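Local atomic coordinates of designed Anbu Protein (Synthetic construct, PDB entry 5LOY), a protein that probably acts as an N-terminal nucleophile hydrolase of the proteasome family and, as a designed ancestral-type beta subunit, forms helical assemblies. Residues S16-N21 with G188-L193; S78-A83 with P122-L127; T141-I146 with I155-I160. All coordinates share one frame; numbering follows the deposited sequence.

Interaction 1. Residues S16-N21 with G188-L193; sequences SDSRTN and GLPLDL
S16 and D192 form an antiparallel hydrogen-bonded pair, S16 N to D192 O at 3.0 Å and D192 N to S16 O at 2.8 Å, and past it side chains take over much of the bonding. D17 OD2 takes the amides of G188 and R19: G188 N arrives on its anti lone pair at 3.1 Å, while R19 N meets it from above the carboxylate plane and closes an Asx turn. CG between backbone N and carbonyl carbon (chi1 83°) turns OD2 toward both. S18 reaches the other segment, its OG donating to P190 O at 2.7 Å in the carbonyl plane, on a lone pair; the same OG lies 3.2 Å from P190 CD, beside the proline that follows a cis peptide bond. R19 bends at chi3 and lays one face of its guanidinium over G188 CA, where a side chain would collide with it; its NH1 bonds to L185 O. One water joins S16 OG, D17 O and D192 OD2, and D192 OD1 forms a salt bridge with R31. Because D17 OD2 also accepts from T1 N and OD1 from Y2 N, the contact fastens the chain start, consistent with T1 being the nucleophile of this Ntn-clan subunit.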
loop_
_atom_site.group_PDB
_atom_site.type_symbol
_atom_site.label_atom_id
_atom_site.label_comp_id
_atom_site.label_asym_id
_atom_site.label_seq_id
_atom_site.Cartn_x
_atom_site.Cartn_y
_atom_site.Cartn_z
ATOM N N SER A 16 -12.566 -9.864 -6.521
ATOM C CA SER A 16 -12.964 -8.460 -6.471
ATOM C C SER A 16 -13.871 -8.201 -5.301
ATOM O O SER A 16 -14.617 -9.085 -4.919
ATOM C CB SER A 16 -13.699 -8.063 -7.761
ATOM O OG SER A 16 -14.858 -8.859 -7.932
ATOM N N ASP A 17 -13.827 -6.989 -4.754
ATOM C CA ASP A 17 -14.724 -6.593 -3.666
ATOM C C ASP A 17 -15.964 -5.906 -4.252
ATOM O O ASP A 17 -16.171 -5.948 -5.467
ATOM C CB ASP A 17 -14.012 -5.653 -2.704
ATOM C CG ASP A 17 -14.028 -4.206 -3.183
ATOM O OD1 ASP A 17 -13.825 -4.010 -4.406
ATOM O OD2 ASP A 17 -14.274 -3.283 -2.348
ATOM N N SER A 18 -16.790 -5.279 -3.411
ATOM C CA SER A 18 -18.029 -4.657 -3.897
ATOM C C SER A 18 -18.318 -3.250 -3.383
ATOM O O SER A 18 -19.333 -2.676 -3.712
ATOM C CB SER A 18 -19.226 -5.566 -3.596
ATOM O OG SER A 18 -19.297 -5.886 -2.212
ATOM N N ARG A 19 -17.429 -2.684 -2.593
ATOM C CA ARG A 19 -17.695 -1.394 -2.010
ATOM C C ARG A 19 -17.385 -0.316 -3.054
ATOM O O ARG A 19 -16.315 -0.287 -3.644
ATOM C CB ARG A 19 -16.880 -1.221 -0.750
ATOM C CG ARG A 19 -17.232 0.016 0.038
ATOM C CD ARG A 19 -16.587 -0.007 1.417
ATOM N NE ARG A 19 -17.223 -0.922 2.358
ATOM C CZ ARG A 19 -16.818 -1.092 3.625
ATOM N NH1 ARG A 19 -15.766 -0.445 4.086
ATOM N NH2 ARG A 19 -17.456 -1.919 4.426
ATOM N N THR A 20 -18.356 0.538 -3.309
ATOM C CA THR A 20 -18.336 1.363 -4.485
ATOM C C THR A 20 -18.816 2.779 -4.183
ATOM O O THR A 20 -19.837 2.960 -3.555
ATOM C CB THR A 20 -19.271 0.774 -5.578
ATOM O OG1 THR A 20 -18.949 -0.603 -5.811
ATOM C CG2 THR A 20 -19.125 1.515 -6.894
ATOM N N ASN A 21 -18.090 3.766 -4.695
ATOM C CA ASN A 21 -18.594 5.134 -4.762
ATOM C C ASN A 21 -19.786 5.319 -5.732
ATOM O O ASN A 21 -19.634 5.267 -6.953
ATOM C CB ASN A 21 -17.473 6.098 -5.116
ATOM C CG ASN A 21 -17.413 7.233 -4.147
ATOM O OD1 ASN A 21 -16.716 7.136 -3.122
ATOM N ND2 ASN A 21 -18.221 8.279 -4.387
ATOM N N GLY A 188 -14.320 -3.359 0.766
ATOM C CA GLY A 188 -15.251 -4.047 1.653
ATOM C C GLY A 188 -15.997 -5.235 1.066
ATOM O O GLY A 188 -16.206 -5.332 -0.138
ATOM N N LEU A 189 -16.410 -6.135 1.956
ATOM C CA LEU A 189 -17.197 -7.319 1.612
ATOM C C LEU A 189 -18.573 -6.908 1.170
ATOM O O LEU A 189 -19.058 -5.870 1.582
ATOM C CB LEU A 189 -17.341 -8.214 2.840
ATOM C CG LEU A 189 -16.067 -8.873 3.396
ATOM C CD1 LEU A 189 -16.382 -9.782 4.571
ATOM C CD2 LEU A 189 -15.386 -9.678 2.332
ATOM N N PRO A 190 -19.243 -7.741 0.357
ATOM C CA PRO A 190 -18.838 -9.075 -0.116
ATOM C C PRO A 190 -17.818 -9.097 -1.230
ATOM O O PRO A 190 -17.822 -8.167 -2.045
ATOM C CB PRO A 190 -20.152 -9.682 -0.607
ATOM C CG PRO A 190 -21.067 -8.518 -0.851
ATOM C CD PRO A 190 -20.691 -7.513 0.186
ATOM N N LEU A 191 -16.981 -10.154 -1.263
ATOM C CA LEU A 191 -16.073 -10.424 -2.386
ATOM C C LEU A 191 -16.634 -11.450 -3.300
ATOM O O LEU A 191 -17.408 -12.289 -2.890
ATOM C CB LEU A 191 -14.740 -11.049 -1.967
ATOM C CG LEU A 191 -14.064 -10.562 -0.702
ATOM C CD1 LEU A 191 -12.720 -11.242 -0.581
ATOM C CD2 LEU A 191 -13.918 -9.049 -0.737
ATOM N N ASP A 192 -16.181 -11.389 -4.549
ATOM C CA ASP A 192 -16.388 -12.439 -5.530
ATOM C C ASP A 192 -15.030 -13.095 -5.797
ATOM O O ASP A 192 -13.995 -12.415 -5.848
ATOM C CB ASP A 192 -17.023 -11.874 -6.808
ATOM C CG ASP A 192 -18.486 -11.445 -6.596
ATOM O OD1 ASP A 192 -19.370 -12.336 -6.559
ATOM O OD2 ASP A 192 -18.758 -10.220 -6.419
ATOM N N LEU A 193 -15.046 -14.419 -5.897
ATOM C CA LEU A 193 -13.858 -15.203 -6.142
ATOM C C LEU A 193 -14.124 -16.228 -7.247
ATOM O O LEU A 193 -15.124 -16.963 -7.186
ATOM C CB LEU A 193 -13.458 -15.940 -4.874
ATOM C CG LEU A 193 -12.278 -16.915 -5.041
ATOM C CD1 LEU A 193 -10.979 -16.146 -5.291
ATOM C CD2 LEU A 193 -12.134 -17.815 -3.818
HETATM O O HOH W 1 -17.472 -7.864 -7.023
HETATM O O HOH W 2 -20.281 -3.670 -0.425
HETATM O O HOH W 3 -18.540 -4.335 4.048
#

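Interaction 2. Residues S78-A83 with P122-L127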
loop_
_atom_site.group_PDB
_atom_site.type_symbol
_atom_site.label_atom_id
_atom_site.label_comp_id
_atom_site.label_asym_id
_atom_site.label_seq_id
_atom_site.Cartn_x
_atom_site.Cartn_y
_atom_site.Cartn_z
ATOM N N SER A 78 -9.449 -13.876 -30.311
ATOM C CA SER A 78 -8.340 -14.060 -29.366
ATOM C C SER A 78 -8.522 -13.112 -28.194
ATOM O O SER A 78 -9.249 -12.134 -28.291
ATOM C CB SER A 78 -6.984 -13.820 -30.051
ATOM O OG SER A 78 -6.698 -12.441 -30.175
ATOM N N MET A 79 -7.907 -13.431 -27.068
ATOM C CA MET A 79 -7.995 -12.563 -25.902
ATOM C C MET A 79 -7.370 -11.199 -26.145
ATOM O O MET A 79 -7.798 -10.222 -25.573
ATOM C CB MET A 79 -7.331 -13.221 -24.701
ATOM C CG MET A 79 -8.160 -14.352 -24.091
ATOM S SD MET A 79 -9.612 -13.839 -23.139
ATOM C CE MET A 79 -9.132 -12.253 -22.519
ATOM N N PHE A 80 -6.363 -11.133 -27.003
ATOM C CA PHE A 80 -5.810 -9.845 -27.391
ATOM C C PHE A 80 -6.902 -8.996 -28.057
ATOM O O PHE A 80 -7.061 -7.833 -27.706
ATOM C CB PHE A 80 -4.592 -10.034 -28.304
ATOM C CG PHE A 80 -3.884 -8.756 -28.665
ATOM C CD1 PHE A 80 -4.292 -8.003 -29.763
ATOM C CD2 PHE A 80 -2.776 -8.319 -27.928
ATOM C CE1 PHE A 80 -3.637 -6.828 -30.104
ATOM C CE2 PHE A 80 -2.123 -7.156 -28.267
ATOM C CZ PHE A 80 -2.551 -6.410 -29.357
ATOM N N GLU A 81 -7.645 -9.558 -29.007
ATOM C CA GLU A 81 -8.734 -8.818 -29.623
ATOM C C GLU A 81 -9.850 -8.482 -28.623
ATOM O O GLU A 81 -10.463 -7.426 -28.710
ATOM C CB GLU A 81 -9.295 -9.576 -30.827
ATOM C CG GLU A 81 -8.330 -9.670 -32.026
ATOM C CD GLU A 81 -7.861 -8.299 -32.563
ATOM O OE1 GLU A 81 -8.710 -7.365 -32.685
ATOM O OE2 GLU A 81 -6.640 -8.144 -32.865
ATOM N N ALA A 82 -10.123 -9.367 -27.680
ATOM C CA ALA A 82 -11.100 -9.080 -26.628
ATOM C C ALA A 82 -10.733 -7.825 -25.820
ATOM O O ALA A 82 -11.571 -6.948 -25.587
ATOM C CB ALA A 82 -11.222 -10.272 -25.687
ATOM N N ALA A 83 -9.469 -7.752 -25.417
ATOM C CA ALA A 83 -8.948 -6.610 -24.660
ATOM C C ALA A 83 -9.067 -5.335 -25.468
ATOM O O ALA A 83 -9.420 -4.298 -24.949
ATOM C CB ALA A 83 -7.495 -6.849 -24.265
ATOM N N PRO A 122 -3.567 -20.566 -25.071
ATOM C CA PRO A 122 -3.481 -20.732 -23.622
ATOM C C PRO A 122 -4.308 -19.709 -22.855
ATOM O O PRO A 122 -4.921 -18.827 -23.458
ATOM C CB PRO A 122 -1.983 -20.557 -23.328
ATOM C CG PRO A 122 -1.390 -19.959 -24.554
ATOM C CD PRO A 122 -2.245 -20.400 -25.697
ATOM N N PRO A 123 -4.357 -19.843 -21.525
ATOM C CA PRO A 123 -4.994 -18.810 -20.696
ATOM C C PRO A 123 -4.183 -17.526 -20.716
ATOM O O PRO A 123 -2.953 -17.592 -20.704
ATOM C CB PRO A 123 -5.000 -19.417 -19.276
ATOM C CG PRO A 123 -4.668 -20.857 -19.441
ATOM C CD PRO A 123 -3.901 -20.993 -20.723
ATOM N N ARG A 124 -4.868 -16.377 -20.741
ATOM C CA ARG A 124 -4.214 -15.071 -20.855
ATOM C C ARG A 124 -4.881 -14.037 -19.939
ATOM O O ARG A 124 -6.045 -14.193 -19.544
ATOM C CB ARG A 124 -4.236 -14.594 -22.305
ATOM C CG ARG A 124 -3.474 -15.497 -23.263
ATOM C CD ARG A 124 -3.722 -15.139 -24.722
ATOM N NE ARG A 124 -2.915 -13.996 -25.146
ATOM C CZ ARG A 124 -2.903 -13.484 -26.379
ATOM N NH1 ARG A 124 -3.687 -13.988 -27.339
ATOM N NH2 ARG A 124 -2.115 -12.450 -26.648
ATOM N N LEU A 125 -4.131 -12.992 -19.610
ATOM C CA LEU A 125 -4.555 -11.997 -18.644
ATOM C C LEU A 125 -4.076 -10.603 -19.063
ATOM O O LEU A 125 -2.878 -10.422 -19.350
ATOM C CB LEU A 125 -3.961 -12.341 -17.292
ATOM C CG LEU A 125 -4.353 -11.412 -16.142
ATOM C CD1 LEU A 125 -5.850 -11.533 -15.883
ATOM C CD2 LEU A 125 -3.567 -11.722 -14.874
ATOM N N PHE A 126 -4.999 -9.632 -19.071
ATOM C CA PHE A 126 -4.715 -8.261 -19.529
ATOM C C PHE A 126 -5.142 -7.196 -18.533
ATOM O O PHE A 126 -6.082 -7.409 -17.763
ATOM C CB PHE A 126 -5.452 -7.972 -20.826
ATOM C CG PHE A 126 -4.967 -8.777 -21.984
ATOM C CD1 PHE A 126 -5.402 -10.065 -22.159
ATOM C CD2 PHE A 126 -4.069 -8.253 -22.888
ATOM C CE1 PHE A 126 -4.950 -10.813 -23.231
ATOM C CE2 PHE A 126 -3.599 -9.007 -23.958
ATOM C CZ PHE A 126 -4.036 -10.289 -24.121
ATOM N N LEU A 127 -4.457 -6.051 -18.576
ATOM C CA LEU A 127 -4.844 -4.852 -17.817
ATOM C C LEU A 127 -5.187 -3.759 -18.806
ATOM O O LEU A 127 -4.374 -3.452 -19.684
ATOM C CB LEU A 127 -3.700 -4.402 -16.932
ATOM C CG LEU A 127 -3.830 -3.076 -16.177
ATOM C CD1 LEU A 127 -4.994 -3.091 -15.218
ATOM C CD2 LEU A 127 -2.563 -2.792 -15.385
#
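A83 CB sits over one face of the F126 ring, a CH-pi contact 4.2 Å from the centroid and 24° off the normal. F126 owes this to a CG placed beside its backbone N (chi1 -67°), which raises the ring from the strand into the first turns of helix 79-94. There M79 CB touches F126 CE1 at 3.7 Å, and the bent M79 chain runs on to L114 of the next strand. F80, whose CG is anti to the backbone N, crosses F126 at about a right angle, CD2 to CE2 4.1 Å, and makes an edge-to-face stack with F134. R124 is extended to CG and CD, then turns at chi3, so that one guanidinium face looks at F80 N and NH2 lies 3.8 Å from F80 CB. Helix 79-83 runs nearly parallel to strand 124-127 (21°, axes 9.1 Å apart), as part of one outer helical layer of the four-layer alpha-beta-beta-alpha Ntn fold. S78, the N-cap, accepts from E81 N through OG. R124 NE pairs with E136, and E121 OE2 takes both R124 NH1 and M79 N, so this carboxylate probably offsets the positive charge brought up against the amino end of the helix.

Interaction 3. Residues T141-I146 with I155-I160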
loop_
_atom_site.group_PDB
_atom_site.type_symbol
_atom_site.label_atom_id
_atom_site.label_comp_id
_atom_site.label_asym_id
_atom_site.label_seq_id
_atom_site.Cartn_x
_atom_site.Cartn_y
_atom_site.Cartn_z
ATOM N N THR A 141 5.769 -10.923 -14.691
ATOM C CA THR A 141 4.737 -10.105 -14.031
ATOM C C THR A 141 3.402 -10.847 -14.187
ATOM O O THR A 141 2.628 -10.577 -15.098
ATOM C CB THR A 141 4.660 -8.681 -14.627
ATOM O OG1 THR A 141 5.911 -8.008 -14.451
ATOM C CG2 THR A 141 3.550 -7.889 -13.962
ATOM N N PRO A 142 3.158 -11.821 -13.302
ATOM C CA PRO A 142 2.035 -12.751 -13.398
ATOM C C PRO A 142 0.720 -12.291 -12.766
ATOM O O PRO A 142 -0.264 -13.024 -12.842
ATOM C CB PRO A 142 2.552 -13.972 -12.638
ATOM C CG PRO A 142 3.383 -13.368 -11.551
ATOM C CD PRO A 142 4.044 -12.168 -12.177
ATOM N N PHE A 143 0.670 -11.109 -12.176
ATOM C CA PHE A 143 -0.606 -10.617 -11.686
ATOM C C PHE A 143 -0.813 -9.127 -11.960
ATOM O O PHE A 143 0.146 -8.390 -12.160
ATOM C CB PHE A 143 -0.753 -10.928 -10.187
ATOM C CG PHE A 143 0.163 -10.126 -9.293
ATOM C CD1 PHE A 143 -0.225 -8.882 -8.815
ATOM C CD2 PHE A 143 1.412 -10.630 -8.916
ATOM C CE1 PHE A 143 0.624 -8.121 -7.995
ATOM C CE2 PHE A 143 2.257 -9.894 -8.108
ATOM C CZ PHE A 143 1.867 -8.630 -7.647
ATOM N N PHE A 144 -2.083 -8.708 -11.929
ATOM C CA PHE A 144 -2.474 -7.307 -12.034
ATOM C C PHE A 144 -3.465 -6.949 -10.942
ATOM O O PHE A 144 -4.187 -7.802 -10.432
ATOM C CB PHE A 144 -3.146 -7.021 -13.367
ATOM C CG PHE A 144 -2.230 -7.112 -14.567
ATOM C CD1 PHE A 144 -1.005 -6.455 -14.601
ATOM C CD2 PHE A 144 -2.653 -7.782 -15.705
ATOM C CE1 PHE A 144 -0.196 -6.526 -15.720
ATOM C CE2 PHE A 144 -1.862 -7.840 -16.823
ATOM C CZ PHE A 144 -0.617 -7.222 -16.826
ATOM N N GLN A 145 -3.514 -5.664 -10.613
ATOM C CA GLN A 145 -4.425 -5.149 -9.586
ATOM C C GLN A 145 -4.986 -3.835 -10.057
ATOM O O GLN A 145 -4.265 -3.049 -10.680
ATOM C CB GLN A 145 -3.665 -4.819 -8.296
ATOM C CG GLN A 145 -2.742 -5.885 -7.713
ATOM C CD GLN A 145 -1.919 -5.302 -6.578
ATOM O OE1 GLN A 145 -0.921 -4.627 -6.808
ATOM N NE2 GLN A 145 -2.357 -5.546 -5.339
ATOM N N ILE A 146 -6.233 -3.559 -9.706
ATOM C CA ILE A 146 -6.831 -2.244 -9.965
ATOM C C ILE A 146 -7.609 -1.809 -8.725
ATOM O O ILE A 146 -7.971 -2.659 -7.895
ATOM C CB ILE A 146 -7.757 -2.253 -11.195
ATOM C CG1 ILE A 146 -8.883 -3.265 -11.044
ATOM C CG2 ILE A 146 -6.971 -2.570 -12.465
ATOM C CD1 ILE A 146 -9.769 -3.371 -12.268
ATOM N N ILE A 155 2.158 -8.960 -0.302
ATOM C CA ILE A 155 1.969 -10.394 -0.143
ATOM C C ILE A 155 1.942 -11.113 -1.492
ATOM O O ILE A 155 2.456 -12.220 -1.614
ATOM C CB ILE A 155 0.726 -10.723 0.732
ATOM C CG1 ILE A 155 0.705 -12.212 1.085
ATOM C CG2 ILE A 155 -0.574 -10.340 0.056
ATOM C CD1 ILE A 155 1.877 -12.622 1.947
ATOM N N LEU A 156 1.327 -10.496 -2.494
ATOM C CA LEU A 156 1.313 -11.058 -3.852
ATOM C C LEU A 156 2.724 -11.107 -4.418
ATOM O O LEU A 156 3.098 -12.089 -5.045
ATOM C CB LEU A 156 0.402 -10.239 -4.782
ATOM C CG LEU A 156 -1.074 -10.325 -4.404
ATOM C CD1 LEU A 156 -1.906 -9.174 -4.948
ATOM C CD2 LEU A 156 -1.659 -11.638 -4.866
ATOM N N ASP A 157 3.522 -10.066 -4.210
ATOM C CA ASP A 157 4.927 -10.121 -4.656
ATOM C C ASP A 157 5.716 -11.246 -3.957
ATOM O O ASP A 157 6.567 -11.855 -4.557
ATOM C CB ASP A 157 5.658 -8.783 -4.435
ATOM C CG ASP A 157 5.335 -7.718 -5.508
ATOM O OD1 ASP A 157 5.003 -8.084 -6.666
ATOM O OD2 ASP A 157 5.417 -6.499 -5.178
ATOM N N ARG A 158 5.444 -11.496 -2.683
ATOM C CA ARG A 158 6.205 -12.494 -1.936
ATOM C C ARG A 158 5.896 -13.901 -2.385
ATOM O O ARG A 158 6.785 -14.724 -2.421
ATOM C CB ARG A 158 5.934 -12.409 -0.427
ATOM C CG ARG A 158 6.610 -11.238 0.284
ATOM C CD ARG A 158 6.203 -11.174 1.761
ATOM N NE ARG A 158 6.612 -9.942 2.427
ATOM C CZ ARG A 158 7.819 -9.720 2.942
ATOM N NH1 ARG A 158 8.776 -10.655 2.874
ATOM N NH2 ARG A 158 8.063 -8.551 3.541
ATOM N N VAL A 159 4.648 -14.169 -2.731
ATOM C CA VAL A 159 4.180 -15.542 -2.929
ATOM C C VAL A 159 4.019 -15.979 -4.400
ATOM O O VAL A 159 4.422 -17.086 -4.759
ATOM C CB VAL A 159 2.847 -15.746 -2.177
ATOM C CG1 VAL A 159 2.273 -17.117 -2.445
ATOM C CG2 VAL A 159 3.064 -15.573 -0.691
ATOM N N ILE A 160 3.445 -15.140 -5.249
ATOM C CA ILE A 160 3.013 -15.596 -6.567
ATOM C C ILE A 160 4.164 -15.818 -7.539
ATOM O O ILE A 160 4.954 -14.926 -7.777
ATOM C CB ILE A 160 2.038 -14.621 -7.238
ATOM C CG1 ILE A 160 0.800 -14.354 -6.345
ATOM C CG2 ILE A 160 1.602 -15.165 -8.589
ATOM C CD1 ILE A 160 -0.039 -15.563 -5.986
#
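The F143 ring is met on one face by L156 and at its edge by D157, two neighbouring residues of the helix. L156 CB lies 3.8 Å from the ring centroid, a CH-pi contact displaced toward the rim, with F143 CZ its closest ring atom at 3.6 Å. D157 OD1 instead approaches near the ring plane, 3.3 Å from F143 CZ; the carboxylate is turned 52° from the ring, and its oxygen faces the weakly positive C-H rim. F143 has its CG between backbone N and carbonyl carbon (chi1 70°), a rotamer that stands the ring out from the strand against the helix. Strand 143-146 and helix 155-159 run almost exactly antiparallel (177°), their axes 10.5 Å apart, and so bring together a sheet and an outer helical layer of the Ntn sandwich. Replacing F143 by an alanine would probably open a gap beneath L156 CB and leave D157 OD1 without its aromatic edge. D157 OD2 has other partners, K153 and S183 OG of the second subunit, so the carboxylate spans the ring and the subunit interface. Farther along the strand, Q145 and L156 come from opposite directions, NE2 to CD1 3.7 Å, and Q145 NE2 bonds to Y2 OH. At the other end, the side chains of P142 and I160 slide past each other in opposite directions, CG to CG2 3.9 Å.

Overall arrangement
From the N terminus, strand 11-21 opens the long loop that interaction 1 closes only at 188-193, with 166 residues between. Both other contacts nest inside it, in series: interaction 2 joins 78-83 to 122-127 across 38 residues, and interaction 3 then closes the short connection from 141-146 to 155-160. Interactions 1 and 3 reach the same sheet, whereas interaction 2 lies on the other sheet and its helix, with centres of interactions 1 and 2 about 24 Å apart on opposite sides of the chain's centre. The two sheets meet where interactions 2 and 3 touch, L127 CD1 lying 3.4 Å from I146 CG2 and F144 packing against L125 and L127.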